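Local coordinates for Di-haem cytochrome c peroxidase family protein (Burkholderia thailandensis E264, PDB 6NX0) that carries two c-type hemes and probably acts as a peroxidase in electron transfer, reaching an unusually stable bis-Fe(IV) state, at residues P134-P138 against A139-G143. Sequence-based numbering, arbitrary orientation.
Sequences PTLSP and AALAG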
ATOM      1  N   PRO A 134      -7.383   7.417  -1.520  1.00  9.88           N
ATOM      2  CA  PRO A 134      -8.743   7.832  -1.169  1.00  9.44           C
ATOM      3  C   PRO A 134      -8.867   9.320  -0.896  1.00 10.18           C
ATOM      4  O   PRO A 134      -8.030   9.939  -0.228  1.00 11.59           O
ATOM      5  CB  PRO A 134      -9.065   7.001   0.084  1.00 13.14           C
ATOM      6  CG  PRO A 134      -7.764   6.611   0.630  1.00 12.43           C
ATOM      7  CD  PRO A 134      -6.847   6.445  -0.539  1.00 11.62           C
ATOM      8  N   THR A 135      -9.949   9.885  -1.418  1.00 10.19           N
ATOM      9  CA  THR A 135     -10.490  11.142  -0.936  1.00 10.96           C
ATOM     10  C   THR A 135     -11.620  10.755   0.017  1.00 11.28           C
ATOM     11  O   THR A 135     -12.633  10.186  -0.405  1.00 13.22           O
ATOM     12  CB  THR A 135     -10.954  12.021  -2.095  1.00 11.76           C
ATOM     13  OG1 THR A 135      -9.807  12.392  -2.872  1.00 11.79           O
ATOM     14  CG2 THR A 135     -11.641  13.247  -1.583  1.00 13.57           C
ATOM     15  N   LEU A 136     -11.385  10.960   1.306  1.00 11.72           N
ATOM     16  CA  LEU A 136     -12.271  10.457   2.350  1.00 10.40           C
ATOM     17  C   LEU A 136     -13.579  11.237   2.420  1.00 12.23           C
ATOM     18  O   LEU A 136     -13.616  12.457   2.218  1.00 13.49           O
ATOM     19  CB  LEU A 136     -11.561  10.529   3.696  1.00 11.80           C
ATOM     20  CG  LEU A 136     -10.296   9.673   3.835  1.00 11.77           C
ATOM     21  CD1 LEU A 136      -9.641   9.960   5.178  1.00 13.58           C
ATOM     22  CD2 LEU A 136     -10.598   8.173   3.688  1.00 12.83           C
ATOM     23  N   SER A 137     -14.656  10.514   2.708  1.00 12.62           N
ATOM     24  CA  SER A 137     -15.961  11.109   2.893  1.00 15.24           C
ATOM     25  C   SER A 137     -15.970  11.957   4.162  1.00 15.17           C
ATOM     26  O   SER A 137     -15.104  11.824   5.023  1.00 12.87           O
ATOM     27  CB  SER A 137     -17.017  10.016   3.010  1.00 15.44           C
ATOM     28  OG  SER A 137     -16.832   9.340   4.243  1.00 13.02           O
ATOM     29  N   PRO A 138     -16.979  12.811   4.340  1.00 16.29           N
ATOM     30  CA  PRO A 138     -17.056  13.558   5.606  1.00 16.97           C
ATOM     31  C   PRO A 138     -17.121  12.666   6.839  1.00 13.45           C
ATOM     32  O   PRO A 138     -16.442  12.947   7.834  1.00 16.52           O
ATOM     33  CB  PRO A 138     -18.329  14.402   5.429  1.00 21.00           C
ATOM     34  CG  PRO A 138     -18.455  14.559   3.951  1.00 19.59           C
ATOM     35  CD  PRO A 138     -17.999  13.255   3.370  1.00 18.45           C
ATOM     36  N   ALA A 139     -17.905  11.586   6.811  1.00 16.92           N
ATOM     37  CA  ALA A 139     -17.966  10.724   7.982  1.00 16.85           C
ATOM     38  C   ALA A 139     -16.622  10.063   8.241  1.00 14.83           C
ATOM     39  O   ALA A 139     -16.242   9.836   9.394  1.00 16.67           O
ATOM     40  CB  ALA A 139     -19.046   9.666   7.808  1.00 17.34           C
ATOM     41  N   ALA A 140     -15.894   9.734   7.178  1.00 13.53           N
ATOM     42  CA  ALA A 140     -14.580   9.123   7.362  1.00 11.94           C
ATOM     43  C   ALA A 140     -13.604  10.110   7.978  1.00 14.21           C
ATOM     44  O   ALA A 140     -12.850   9.758   8.890  1.00 14.26           O
ATOM     45  CB  ALA A 140     -14.059   8.603   6.027  1.00 12.67           C
ATOM     46  N   LEU A 141     -13.597  11.343   7.481  1.00 15.66           N
ATOM     47  CA  LEU A 141     -12.742  12.378   8.051  1.00 15.11           C
ATOM     48  C   LEU A 141     -13.063  12.641   9.513  1.00 18.20           C
ATOM     49  O   LEU A 141     -12.150  12.874  10.323  1.00 19.38           O
ATOM     50  CB  LEU A 141     -12.891  13.658   7.248  1.00 15.48           C
ATOM     51  CG  LEU A 141     -12.269  13.657   5.873  1.00 17.57           C
ATOM     52  CD1 LEU A 141     -12.733  14.873   5.122  1.00 25.36           C
ATOM     53  CD2 LEU A 141     -10.739  13.645   6.013  1.00 18.82           C
ATOM     54  N   ALA A 142     -14.351  12.634   9.869  1.00 16.88           N
ATOM     55  CA  ALA A 142     -14.745  12.998  11.227  1.00 18.98           C
ATOM     56  C   ALA A 142     -14.565  11.853  12.199  1.00 24.32           C
ATOM     57  O   ALA A 142     -14.572  12.078  13.412  1.00 24.59           O
ATOM     58  CB  ALA A 142     -16.204  13.458  11.255  1.00 25.97           C
ATOM     59  N   GLY A 143     -14.410  10.637  11.689  1.00 18.28           N
ATOM     60  CA  GLY A 143     -14.359   9.452  12.506  1.00 19.36           C
ATOM     61  C   GLY A 143     -13.063   8.684  12.310  1.00 16.85           C
ATOM     62  O   GLY A 143     -12.010   9.078  12.801  1.00 18.70           O
TER
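Ser-137 caps the short helix that follows it: its OG accepts from Ala-140 N at 3.1 Å, taking up an N-H of the first turn as an N-cap serine does. With chi1 at 70°, OG sits between the backbone N and the carbonyl carbon, which swings it back over the helix start. As modelled, the same hydroxyl donates to Gln-148 OE1, which can only accept; serine suits the place because one small group fills both roles. The carbonyl of Ser-137 receives Leu-141 N in a nearly straight bond (2.9 Å, 170°), and Pro-138 O takes Ala-142 N at 2.9 Å, more bent. Proline suits the first helical position because no N-H is required there and its ring favours helical phi. Leu-136 and Leu-141 form a hydrophobic staple, N' to N4: Leu-136 CB rests 3.9 Å from Leu-141 CG, and CD1 meets Leu-141 CD2 at an oblique crossing. Ala-140 CB is a further neighbour of Leu-136 CB. Leu-136 N is held by Glu-379 OE1. The short helix 138-142 ends the loop that follows helix 99-109, with the side chain of Leu-136 about 8 Å from a bound heme c and Leu-141 against the C-terminal tail at Arg-476.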